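Local coordinates for protein peptide methionine sulfoxide reductase MsrA (Treponema denticola ATCC 35405, PDB 5FA9) that probably repairs oxidised proteins by reducing both S and R forms of methionine sulfoxide back to methionine, as a fusion of MsrA and MsrB, at residues D59-S64 with G280-S285; A70-I75 with I122-E127; K178-I183 with V211-G216; A290-P295 with E302-Y307. The protein carries 2 engineered substitutions. One frame throughout, in Å; residues are numbered along the deposited sequence.

Interaction 1: D59-S64 with G280-S285; sequences DSSVVS and GGLRYS. Engineered in segment 280-285: Ser285 (natural residue Cys).
Ser61 lays its CB against the bare alpha carbon of Gly280, with 3.6 Å between Ser61 CB and Gly280 CA, and this is where the backbones of 59-64 and 280-285 approach most closely. Gly280 has a phi of 123°, a value that by itself calls for glycine, and any side-chain carbon there would also run into Ser61 CB. A looser contact lies beside it, where the methyl CD1 of Leu282 reaches Ser61 OG at 4.1 Å. No hydrogen bond crosses directly; instead a water lies between the segments, 2.9 Å from Tyr284 OH and weakly bonded to Ser61 O.

The serine is positioned from its own side of the contact. Asp59 forms an Asx turn in which Ser61 N donates to Asp59 OD1 over 3.2 Å, nearly straight at the hydrogen but coming from well above the carboxylate plane. A weak bond from Ser61 OG to Asp59 OD2 adds to this, and Asp59 O accepts from both Val62 N and Val63 N, so one carbonyl oxygen gathers two backbone N-H groups of the turn.

The contact illustrates how two fused catalytic modules can touch through loops: 59-64 joins strand 51-59 to helix 65-74 in the MsrA part, whereas 280-285 leads into strand 283-286 of the MsrB part, where Tyr284 packs on Val271 of strand 267-272.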
loop_
_atom_site.group_PDB
_atom_site.type_symbol
_atom_site.label_atom_id
_atom_site.label_comp_id
_atom_site.label_asym_id
_atom_site.label_seq_id
_atom_site.Cartn_x
_atom_site.Cartn_y
_atom_site.Cartn_z
ATOM N N ASP B 59 5.760 3.497 -2.450
ATOM C CA ASP B 59 6.568 2.297 -2.277
ATOM C C ASP B 59 7.858 2.664 -1.551
ATOM O O ASP B 59 8.689 3.402 -2.082
ATOM C CB ASP B 59 6.875 1.649 -3.630
ATOM C CG ASP B 59 7.505 0.272 -3.496
ATOM O OD1 ASP B 59 7.802 -0.152 -2.359
ATOM O OD2 ASP B 59 7.708 -0.388 -4.536
ATOM N N SER B 60 8.022 2.146 -0.339
ATOM C CA SER B 60 9.165 2.493 0.497
ATOM C C SER B 60 10.484 1.963 -0.064
ATOM O O SER B 60 11.558 2.394 0.352
ATOM C CB SER B 60 8.959 1.969 1.920
ATOM O OG SER B 60 8.808 0.560 1.927
ATOM N N SER B 61 10.399 1.032 -1.009
ATOM C CA SER B 61 11.592 0.478 -1.640
ATOM C C SER B 61 12.203 1.467 -2.629
ATOM O O SER B 61 13.372 1.351 -2.992
ATOM C CB SER B 61 11.266 -0.837 -2.349
ATOM O OG SER B 61 10.749 -0.606 -3.648
ATOM N N VAL B 62 11.404 2.436 -3.063
ATOM C CA VAL B 62 11.875 3.453 -3.995
ATOM C C VAL B 62 12.144 4.768 -3.273
ATOM O O VAL B 62 13.252 5.306 -3.334
ATOM C CB VAL B 62 10.865 3.696 -5.130
ATOM C CG1 VAL B 62 11.335 4.834 -6.022
ATOM C CG2 VAL B 62 10.661 2.424 -5.940
ATOM N N VAL B 63 11.127 5.283 -2.589
ATOM C CA VAL B 63 11.269 6.516 -1.822
ATOM C C VAL B 63 10.973 6.267 -0.343
ATOM O O VAL B 63 9.948 5.683 0.010
ATOM C CB VAL B 63 10.350 7.638 -2.370
ATOM C CG1 VAL B 63 8.901 7.172 -2.461
ATOM C CG2 VAL B 63 10.472 8.897 -1.521
ATOM N N SER B 64 11.888 6.697 0.518
ATOM C CA SER B 64 11.729 6.509 1.954
ATOM C C SER B 64 10.855 7.598 2.560
ATOM O O SER B 64 10.673 8.662 1.966
ATOM C CB SER B 64 13.092 6.489 2.649
ATOM O OG SER B 64 13.767 7.724 2.484
ATOM N N GLY B 280 11.761 -4.798 -0.496
ATOM C CA GLY B 280 11.383 -4.369 -1.830
ATOM C C GLY B 280 11.812 -5.334 -2.918
ATOM O O GLY B 280 11.351 -5.242 -4.055
ATOM N N GLY B 281 12.700 -6.260 -2.571
ATOM C CA GLY B 281 13.134 -7.286 -3.503
ATOM C C GLY B 281 14.200 -6.820 -4.475
ATOM O O GLY B 281 14.517 -7.519 -5.437
ATOM N N LEU B 282 14.755 -5.639 -4.230
ATOM C CA LEU B 282 15.795 -5.093 -5.094
ATOM C C LEU B 282 17.188 -5.320 -4.517
ATOM O O LEU B 282 17.416 -5.119 -3.325
ATOM C CB LEU B 282 15.571 -3.597 -5.324
ATOM C CG LEU B 282 14.268 -3.188 -6.011
ATOM C CD1 LEU B 282 14.023 -1.695 -5.848
ATOM C CD2 LEU B 282 14.296 -3.574 -7.480
ATOM N N ARG B 283 18.115 -5.736 -5.373
ATOM C CA ARG B 283 19.513 -5.867 -4.979
ATOM C C ARG B 283 20.400 -4.952 -5.813
ATOM O O ARG B 283 20.653 -5.218 -6.989
ATOM C CB ARG B 283 19.984 -7.317 -5.110
ATOM C CG ARG B 283 21.475 -7.503 -4.845
ATOM C CD ARG B 283 21.859 -8.974 -4.787
ATOM N NE ARG B 283 21.647 -9.655 -6.060
ATOM C CZ ARG B 283 22.621 -9.974 -6.907
ATOM N NH1 ARG B 283 23.880 -9.674 -6.617
ATOM N NH2 ARG B 283 22.336 -10.596 -8.043
ATOM N N TYR B 284 20.863 -3.868 -5.200
ATOM C CA TYR B 284 21.789 -2.963 -5.862
ATOM C C TYR B 284 23.223 -3.433 -5.650
ATOM O O TYR B 284 23.796 -3.235 -4.580
ATOM C CB TYR B 284 21.615 -1.534 -5.345
ATOM C CG TYR B 284 20.348 -0.856 -5.816
ATOM C CD1 TYR B 284 19.134 -1.085 -5.179
ATOM C CD2 TYR B 284 20.365 0.016 -6.897
ATOM C CE1 TYR B 284 17.974 -0.466 -5.608
ATOM C CE2 TYR B 284 19.211 0.637 -7.331
ATOM C CZ TYR B 284 18.019 0.394 -6.684
ATOM O OH TYR B 284 16.869 1.013 -7.115
ATOM N N SER B 285 23.795 -4.057 -6.673
ATOM C CA SER B 285 25.171 -4.530 -6.602
ATOM C C SER B 285 26.115 -3.430 -7.070
ATOM O O SER B 285 26.154 -3.093 -8.253
ATOM C CB SER B 285 25.355 -5.794 -7.444
ATOM O OG SER B 285 26.572 -6.446 -7.127
HETATM O O HOH W 1 15.785 2.604 -4.897
#

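Interaction 2: A70-I75 with I122-E127; sequences AHYFRI and IVVEVE
Tyr72 and Phe73, consecutive residues near the C-terminal end of helix 65-74, meet the 122-127 segment side by side, sharing Val124 between its two methyls. Tyr72 comes first, with CG anti to its own backbone nitrogen (chi1 172°), a torsion that sends the ring out to meet Val124 coming from the opposite direction. The methyl CG1 of Val124 lies at the ring edge near its plane, 3.8 Å from Tyr72 OH and 4.1 Å from Tyr72 CE2. The hydroxyl is hydrogen-bonded to Ala8 O at the end of strand 2-8.

Here a general feature of two-layer alpha+beta folds is seen at small scale: a helix packs beside the mixed sheet of the MsrA domain, and apolar residues leading into edge strand 125-128 pack against it. Ile96 of the adjoining strand 95-98 touches both Tyr72 and Val124.

Phe73 follows, its ring carbon CE2 doing the touching. Ile122 CD1 approaches Phe73 CE2 to 4.1 Å, the two side chains crossing at about a right angle, and Val124 CG2 lies 4.4 Å from the same carbon. Met114 of helix 104-115 packs against both Phe73 and Ile122.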
loop_
_atom_site.group_PDB
_atom_site.type_symbol
_atom_site.label_atom_id
_atom_site.label_comp_id
_atom_site.label_asym_id
_atom_site.label_seq_id
_atom_site.Cartn_x
_atom_site.Cartn_y
_atom_site.Cartn_z
ATOM N N ALA B 70 11.331 15.165 3.766
ATOM C CA ALA B 70 12.297 16.153 3.303
ATOM C C ALA B 70 11.674 17.029 2.219
ATOM O O ALA B 70 11.829 18.250 2.232
ATOM C CB ALA B 70 13.556 15.474 2.786
ATOM N N HIS B 71 10.972 16.396 1.282
ATOM C CA HIS B 71 10.236 17.120 0.251
ATOM C C HIS B 71 9.167 18.007 0.874
ATOM O O HIS B 71 8.961 19.144 0.448
ATOM C CB HIS B 71 9.587 16.153 -0.744
ATOM C CG HIS B 71 10.548 15.544 -1.716
ATOM N ND1 HIS B 71 11.135 16.264 -2.734
ATOM C CD2 HIS B 71 11.015 14.278 -1.834
ATOM C CE1 HIS B 71 11.927 15.470 -3.432
ATOM N NE2 HIS B 71 11.873 14.259 -2.906
ATOM N N TYR B 72 8.485 17.470 1.881
ATOM C CA TYR B 72 7.402 18.178 2.551
ATOM C C TYR B 72 7.881 19.478 3.191
ATOM O O TYR B 72 7.281 20.534 2.989
ATOM C CB TYR B 72 6.756 17.276 3.606
ATOM C CG TYR B 72 5.749 17.982 4.486
ATOM C CD1 TYR B 72 4.522 18.391 3.981
ATOM C CD2 TYR B 72 6.021 18.224 5.827
ATOM C CE1 TYR B 72 3.599 19.035 4.783
ATOM C CE2 TYR B 72 5.102 18.863 6.636
ATOM C CZ TYR B 72 3.893 19.267 6.109
ATOM O OH TYR B 72 2.976 19.906 6.910
ATOM N N PHE B 73 8.965 19.398 3.955
ATOM C CA PHE B 73 9.520 20.573 4.620
ATOM C C PHE B 73 10.130 21.549 3.617
ATOM O O PHE B 73 10.290 22.734 3.910
ATOM C CB PHE B 73 10.568 20.160 5.656
ATOM C CG PHE B 73 9.988 19.812 6.998
ATOM C CD1 PHE B 73 9.605 18.513 7.289
ATOM C CD2 PHE B 73 9.824 20.787 7.970
ATOM C CE1 PHE B 73 9.070 18.192 8.524
ATOM C CE2 PHE B 73 9.291 20.472 9.207
ATOM C CZ PHE B 73 8.913 19.173 9.484
ATOM N N ARG B 74 10.467 21.045 2.435
ATOM C CA ARG B 74 11.055 21.873 1.388
ATOM C C ARG B 74 10.035 22.848 0.803
ATOM O O ARG B 74 10.379 23.968 0.423
ATOM C CB ARG B 74 11.632 20.991 0.279
ATOM C CG ARG B 74 12.077 21.748 -0.961
ATOM C CD ARG B 74 12.225 20.813 -2.147
ATOM N NE ARG B 74 12.995 21.413 -3.231
ATOM C CZ ARG B 74 13.307 20.783 -4.360
ATOM N NH1 ARG B 74 12.914 19.531 -4.552
ATOM N NH2 ARG B 74 14.012 21.403 -5.295
ATOM N N ILE B 75 8.776 22.425 0.748
ATOM C CA ILE B 75 7.741 23.208 0.082
ATOM C C ILE B 75 6.824 23.957 1.048
ATOM O O ILE B 75 5.830 24.546 0.629
ATOM C CB ILE B 75 6.869 22.317 -0.825
ATOM C CG1 ILE B 75 6.108 21.285 0.011
ATOM C CG2 ILE B 75 7.724 21.628 -1.878
ATOM C CD1 ILE B 75 5.159 20.427 -0.797
ATOM N N ILE B 122 9.062 25.138 15.281
ATOM C CA ILE B 122 8.244 24.511 14.252
ATOM C C ILE B 122 6.846 24.242 14.797
ATOM O O ILE B 122 6.693 23.667 15.875
ATOM C CB ILE B 122 8.874 23.196 13.748
ATOM C CG1 ILE B 122 10.127 23.491 12.922
ATOM C CG2 ILE B 122 7.878 22.400 12.920
ATOM C CD1 ILE B 122 10.894 22.254 12.516
ATOM N N VAL B 123 5.829 24.666 14.053
ATOM C CA VAL B 123 4.449 24.550 14.511
ATOM C C VAL B 123 3.672 23.495 13.732
ATOM O O VAL B 123 2.450 23.399 13.852
ATOM C CB VAL B 123 3.710 25.895 14.404
ATOM C CG1 VAL B 123 4.325 26.914 15.353
ATOM C CG2 VAL B 123 3.740 26.403 12.971
ATOM N N VAL B 124 4.382 22.710 12.928
ATOM C CA VAL B 124 3.768 21.591 12.225
ATOM C C VAL B 124 3.268 20.569 13.239
ATOM O O VAL B 124 4.045 20.056 14.045
ATOM C CB VAL B 124 4.754 20.913 11.253
ATOM C CG1 VAL B 124 4.092 19.727 10.566
ATOM C CG2 VAL B 124 5.264 21.914 10.229
ATOM N N GLU B 125 1.973 20.277 13.204
ATOM C CA GLU B 125 1.390 19.348 14.164
ATOM C C GLU B 125 1.567 17.903 13.711
ATOM O O GLU B 125 1.425 17.585 12.531
ATOM C CB GLU B 125 -0.095 19.657 14.384
ATOM C CG GLU B 125 -0.946 19.613 13.126
ATOM C CD GLU B 125 -2.406 19.927 13.398
ATOM O OE1 GLU B 125 -2.686 20.670 14.363
ATOM O OE2 GLU B 125 -3.272 19.427 12.651
ATOM N N VAL B 126 1.891 17.032 14.659
ATOM C CA VAL B 126 2.006 15.608 14.378
ATOM C C VAL B 126 0.955 14.846 15.172
ATOM O O VAL B 126 1.060 14.708 16.390
ATOM C CB VAL B 126 3.406 15.069 14.717
ATOM C CG1 VAL B 126 3.466 13.567 14.491
ATOM C CG2 VAL B 126 4.462 15.782 13.886
ATOM N N GLU B 127 -0.063 14.358 14.473
ATOM C CA GLU B 127 -1.172 13.667 15.116
ATOM C C GLU B 127 -1.526 12.405 14.353
ATOM O O GLU B 127 -1.242 12.290 13.161
ATOM C CB GLU B 127 -2.405 14.572 15.199
ATOM C CG GLU B 127 -2.174 15.922 15.853
ATOM C CD GLU B 127 -3.411 16.799 15.819
ATOM O OE1 GLU B 127 -4.382 16.430 15.124
ATOM O OE2 GLU B 127 -3.414 17.854 16.485
#

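Interaction 3: K178-I183 with V211-G216; sequences KSLKPI and VDITTG
Two bends in the backbone face each other, their alpha carbons nearest at Leu180 and Thr214, 8.3 Å apart, so that the leucine side chain has to span the gap. In 178-183 one helix ends at Ser179, Leu180 leaves helical geometry, and Lys181 is the N-cap of the next helix. In 211-216 the strand gives way after Asp212 to a turn that Gly216 N closes onto Asp212 O over 2.7 Å.

Leu180 parts its methyls between two neighbours: Leu180 CD1 meets Thr214 CG2 at 4.1 Å; Leu180 CD2 lies 4.2 Å from Ile213 CG1 and close to that residue's carbonyl oxygen. With chi1 at 67°, the threonine hydroxyl is bonded within its own segment, Thr214 OG1 donating to Asp212 OD1 over 2.9 Å, which leaves CG2 to face the leucine. Thr214 N donates to the same oxygen in an Asx turn, from the same face of the carboxylate; the hydroxyl bond fixes the side chain's rotation and the backbone bond holds the turn.

As an example of a short link between two helices packed at a strand end, the contact sets the junction of helices 173-179 and 182-190 beside strand 208-212; Thr188 of the second helix touches Leu180, Ile213 and Thr214.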
loop_
_atom_site.group_PDB
_atom_site.type_symbol
_atom_site.label_atom_id
_atom_site.label_comp_id
_atom_site.label_asym_id
_atom_site.label_seq_id
_atom_site.Cartn_x
_atom_site.Cartn_y
_atom_site.Cartn_z
ATOM N N LYS B 178 44.168 11.056 -12.659
ATOM C CA LYS B 178 45.301 11.177 -11.748
ATOM C C LYS B 178 44.866 11.123 -10.281
ATOM O O LYS B 178 45.634 10.708 -9.414
ATOM C CB LYS B 178 46.086 12.453 -12.051
ATOM C CG LYS B 178 45.886 12.928 -13.482
ATOM C CD LYS B 178 46.759 14.112 -13.826
ATOM C CE LYS B 178 48.164 13.630 -14.119
ATOM N NZ LYS B 178 48.151 12.671 -15.268
ATOM N N SER B 179 43.640 11.556 -10.008
ATOM C CA SER B 179 43.131 11.600 -8.642
ATOM C C SER B 179 42.785 10.201 -8.141
ATOM O O SER B 179 43.136 9.827 -7.021
ATOM C CB SER B 179 41.902 12.507 -8.554
ATOM O OG SER B 179 42.082 13.685 -9.319
ATOM N N LEU B 180 42.096 9.431 -8.976
ATOM C CA LEU B 180 41.609 8.114 -8.584
ATOM C C LEU B 180 42.669 7.034 -8.772
ATOM O O LEU B 180 43.571 7.172 -9.598
ATOM C CB LEU B 180 40.359 7.745 -9.386
ATOM C CG LEU B 180 39.171 8.705 -9.322
ATOM C CD1 LEU B 180 38.081 8.261 -10.283
ATOM C CD2 LEU B 180 38.633 8.799 -7.903
ATOM N N LYS B 181 42.552 5.959 -8.000
ATOM C CA LYS B 181 43.354 4.765 -8.231
ATOM C C LYS B 181 42.864 4.088 -9.509
ATOM O O LYS B 181 41.728 4.319 -9.927
ATOM C CB LYS B 181 43.273 3.814 -7.031
ATOM C CG LYS B 181 43.238 4.510 -5.680
ATOM C CD LYS B 181 43.702 3.577 -4.569
ATOM C CE LYS B 181 42.845 3.721 -3.323
ATOM N NZ LYS B 181 43.295 2.809 -2.233
ATOM N N PRO B 182 43.721 3.269 -10.146
ATOM C CA PRO B 182 43.361 2.600 -11.404
ATOM C C PRO B 182 42.020 1.870 -11.359
ATOM O O PRO B 182 41.228 2.003 -12.292
ATOM C CB PRO B 182 44.508 1.607 -11.604
ATOM C CG PRO B 182 45.671 2.265 -10.962
ATOM C CD PRO B 182 45.125 3.008 -9.773
ATOM N N ILE B 183 41.769 1.118 -10.293
ATOM C CA ILE B 183 40.519 0.377 -10.165
ATOM C C ILE B 183 39.327 1.328 -10.021
ATOM O O ILE B 183 38.227 1.030 -10.487
ATOM C CB ILE B 183 40.562 -0.607 -8.968
ATOM C CG1 ILE B 183 39.297 -1.468 -8.927
ATOM C CG2 ILE B 183 40.773 0.133 -7.652
ATOM C CD1 ILE B 183 39.303 -2.509 -7.832
ATOM N N VAL B 211 29.220 7.559 -0.583
ATOM C CA VAL B 211 29.215 8.717 -1.461
ATOM C C VAL B 211 29.893 8.424 -2.802
ATOM O O VAL B 211 30.769 7.562 -2.887
ATOM C CB VAL B 211 29.907 9.909 -0.739
ATOM C CG1 VAL B 211 31.073 10.473 -1.543
ATOM C CG2 VAL B 211 28.894 10.984 -0.380
ATOM N N ASP B 212 29.466 9.131 -3.847
ATOM C CA ASP B 212 30.101 9.029 -5.159
ATOM C C ASP B 212 31.560 9.457 -5.050
ATOM O O ASP B 212 31.857 10.588 -4.664
ATOM C CB ASP B 212 29.358 9.888 -6.188
ATOM C CG ASP B 212 29.777 9.589 -7.623
ATOM O OD1 ASP B 212 30.879 9.040 -7.837
ATOM O OD2 ASP B 212 28.998 9.912 -8.544
ATOM N N ILE B 213 32.466 8.553 -5.405
ATOM C CA ILE B 213 33.895 8.805 -5.266
ATOM C C ILE B 213 34.393 9.875 -6.241
ATOM O O ILE B 213 35.501 10.392 -6.094
ATOM C CB ILE B 213 34.707 7.503 -5.471
ATOM C CG1 ILE B 213 36.089 7.615 -4.823
ATOM C CG2 ILE B 213 34.801 7.150 -6.950
ATOM C CD1 ILE B 213 36.730 6.279 -4.528
ATOM N N THR B 214 33.569 10.218 -7.228
ATOM C CA THR B 214 33.963 11.195 -8.238
ATOM C C THR B 214 33.344 12.576 -8.026
ATOM O O THR B 214 33.881 13.576 -8.499
ATOM C CB THR B 214 33.594 10.713 -9.656
ATOM O OG1 THR B 214 32.169 10.665 -9.794
ATOM C CG2 THR B 214 34.176 9.333 -9.920
ATOM N N THR B 215 32.218 12.635 -7.319
ATOM C CA THR B 215 31.504 13.900 -7.149
ATOM C C THR B 215 31.253 14.256 -5.687
ATOM O O THR B 215 31.128 15.431 -5.342
ATOM C CB THR B 215 30.147 13.881 -7.880
ATOM O OG1 THR B 215 29.269 12.944 -7.244
ATOM C CG2 THR B 215 30.328 13.494 -9.338
ATOM N N GLY B 216 31.179 13.245 -4.829
ATOM C CA GLY B 216 30.935 13.475 -3.418
ATOM C C GLY B 216 29.463 13.464 -3.042
ATOM O O GLY B 216 29.110 13.720 -1.893
#

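Interaction 4: A290-P295 with E302-Y307; sequences ALRFIP and EGYGDY
Ile294, Glu302 and Tyr304 supply most of the buried surface, and the isoleucine touches both of the others. Its CD1 methyl meets the tyrosine ring at 3.5 Å from Tyr304 CE1, the side chains crossing at about a right angle. The same methyl is 3.7 Å from Glu302 OE1, and Ile294 CG2 also borders that oxygen, so the carboxylate rests against a hydrocarbon surface.

Glu302, its chain extended beyond CG, takes its charge partner from the strand: Arg292 NH2 forms a salt bridge with Glu302 OE1 at 3.0 Å, the guanidinium and carboxylate planes 21° apart. Arg292 is stretched out from CG to NE, which carries its guanidinium alongside the isoleucine, with Ile294 CG1 4.2 Å above the centre of one face. The tyrosine's polar end turns to a different partner: Tyr304 OH probably bonds to Gly216 O, though their separation is unreliably short.

Between the two segments the chain passes through helix 296-299. The arrangement is that of a Schellman motif with a glycine at C-prime: Gly303 has positive phi, Tyr304 N bonds to Met299 O and Gly303 N to Glu300 O, and the chain packs back on 291-295, an edge strand of a three-stranded antiparallel sheet.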
loop_
_atom_site.group_PDB
_atom_site.type_symbol
_atom_site.label_atom_id
_atom_site.label_comp_id
_atom_site.label_asym_id
_atom_site.label_seq_id
_atom_site.Cartn_x
_atom_site.Cartn_y
_atom_site.Cartn_z
ATOM N N ALA B 290 33.789 2.458 -6.412
ATOM C CA ALA B 290 33.017 3.607 -6.872
ATOM C C ALA B 290 32.465 4.418 -5.704
ATOM O O ALA B 290 31.869 5.478 -5.901
ATOM C CB ALA B 290 31.884 3.150 -7.779
ATOM N N LEU B 291 32.662 3.920 -4.487
ATOM C CA LEU B 291 32.082 4.555 -3.308
ATOM C C LEU B 291 33.127 5.063 -2.318
ATOM O O LEU B 291 34.224 4.515 -2.211
ATOM C CB LEU B 291 31.139 3.581 -2.596
ATOM C CG LEU B 291 30.021 2.973 -3.443
ATOM C CD1 LEU B 291 29.242 1.941 -2.641
ATOM C CD2 LEU B 291 29.097 4.058 -3.975
ATOM N N ARG B 292 32.767 6.124 -1.603
ATOM C CA ARG B 292 33.553 6.619 -0.479
ATOM C C ARG B 292 32.689 6.650 0.778
ATOM O O ARG B 292 31.690 7.365 0.832
ATOM C CB ARG B 292 34.108 8.012 -0.780
ATOM C CG ARG B 292 34.896 8.625 0.365
ATOM C CD ARG B 292 35.477 9.974 -0.033
ATOM N NE ARG B 292 35.616 10.874 1.108
ATOM C CZ ARG B 292 34.874 11.961 1.294
ATOM N NH1 ARG B 292 33.938 12.283 0.412
ATOM N NH2 ARG B 292 35.065 12.725 2.360
ATOM N N PHE B 293 33.076 5.875 1.788
ATOM C CA PHE B 293 32.288 5.781 3.011
ATOM C C PHE B 293 32.546 6.944 3.961
ATOM O O PHE B 293 33.692 7.318 4.212
ATOM C CB PHE B 293 32.563 4.458 3.729
ATOM C CG PHE B 293 31.833 4.316 5.034
ATOM C CD1 PHE B 293 30.475 4.042 5.056
ATOM C CD2 PHE B 293 32.504 4.450 6.239
ATOM C CE1 PHE B 293 29.798 3.910 6.256
ATOM C CE2 PHE B 293 31.834 4.318 7.441
ATOM C CZ PHE B 293 30.480 4.048 7.449
ATOM N N ILE B 294 31.464 7.507 4.488
ATOM C CA ILE B 294 31.546 8.603 5.442
ATOM C C ILE B 294 30.792 8.252 6.718
ATOM O O ILE B 294 29.564 8.180 6.713
ATOM C CB ILE B 294 30.981 9.909 4.853
ATOM C CG1 ILE B 294 31.694 10.248 3.542
ATOM C CG2 ILE B 294 31.106 11.046 5.856
ATOM C CD1 ILE B 294 31.335 11.599 2.982
ATOM N N PRO B 295 31.531 8.027 7.817
ATOM C CA PRO B 295 30.953 7.647 9.113
ATOM C C PRO B 295 29.903 8.642 9.598
ATOM O O PRO B 295 30.026 9.838 9.333
ATOM C CB PRO B 295 32.166 7.636 10.049
ATOM C CG PRO B 295 33.333 7.412 9.153
ATOM C CD PRO B 295 32.999 8.123 7.877
ATOM N N GLU B 302 31.622 17.123 7.802
ATOM C CA GLU B 302 32.043 17.125 6.405
ATOM C C GLU B 302 30.953 17.668 5.483
ATOM O O GLU B 302 31.066 17.585 4.261
ATOM C CB GLU B 302 32.449 15.718 5.960
ATOM C CG GLU B 302 33.687 15.183 6.658
ATOM C CD GLU B 302 34.083 13.807 6.167
ATOM O OE1 GLU B 302 33.826 13.501 4.984
ATOM O OE2 GLU B 302 34.654 13.031 6.962
ATOM N N GLY B 303 29.900 18.225 6.075
ATOM C CA GLY B 303 28.879 18.920 5.312
ATOM C C GLY B 303 27.682 18.085 4.894
ATOM O O GLY B 303 26.870 18.527 4.082
ATOM N N TYR B 304 27.566 16.881 5.445
ATOM C CA TYR B 304 26.470 15.987 5.081
ATOM C C TYR B 304 25.412 15.898 6.178
ATOM O O TYR B 304 24.832 14.837 6.408
ATOM C CB TYR B 304 27.013 14.594 4.756
ATOM C CG TYR B 304 27.871 14.560 3.512
ATOM C CD1 TYR B 304 29.240 14.781 3.584
ATOM C CD2 TYR B 304 27.311 14.318 2.264
ATOM C CE1 TYR B 304 30.029 14.757 2.450
ATOM C CE2 TYR B 304 28.092 14.290 1.124
ATOM C CZ TYR B 304 29.451 14.509 1.222
ATOM O OH TYR B 304 30.235 14.483 0.092
ATOM N N GLY B 305 25.160 17.021 6.842
ATOM C CA GLY B 305 24.196 17.073 7.927
ATOM C C GLY B 305 22.764 16.808 7.500
ATOM O O GLY B 305 21.944 16.360 8.301
ATOM N N ASP B 306 22.459 17.084 6.237
ATOM C CA ASP B 306 21.103 16.920 5.725
ATOM C C ASP B 306 20.736 15.456 5.492
ATOM O O ASP B 306 19.567 15.129 5.286
ATOM C CB ASP B 306 20.930 17.704 4.423
ATOM C CG ASP B 306 20.941 19.204 4.642
ATOM O OD1 ASP B 306 20.843 19.637 5.808
ATOM O OD2 ASP B 306 21.048 19.951 3.645
ATOM N N TYR B 307 21.734 14.577 5.532
ATOM C CA TYR B 307 21.527 13.174 5.191
ATOM C C TYR B 307 21.517 12.257 6.413
ATOM O O TYR B 307 21.484 11.033 6.276
ATOM C CB TYR B 307 22.601 12.713 4.203
ATOM C CG TYR B 307 22.603 13.490 2.906
ATOM C CD1 TYR B 307 21.781 13.116 1.850
ATOM C CD2 TYR B 307 23.419 14.601 2.740
ATOM C CE1 TYR B 307 21.776 13.825 0.664
ATOM C CE2 TYR B 307 23.421 15.316 1.557
ATOM C CZ TYR B 307 22.598 14.923 0.523
ATOM O OH TYR B 307 22.597 15.632 -0.658
#

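Read from the N terminus, the four contacts show how a fusion protein can be tied at several scales. Interaction 1 opens first, after strand 51-59, and closes 216 residues later at 280-285, joining the MsrA and MsrB parts. Interactions 2 and 3 nest within that long loop, one after the other: 70-75 with 122-127 packs a helix beside the MsrA sheet, and 178-183 with 211-216 sets a helix junction on the MsrB part; their centres lie 36 Å apart. Interaction 4 follows in series, a short closure near the C terminus. Interactions 3 and 4 touch, through the neighbouring strands 208-212 and 291-295 and through Tyr304. None of the loops cross.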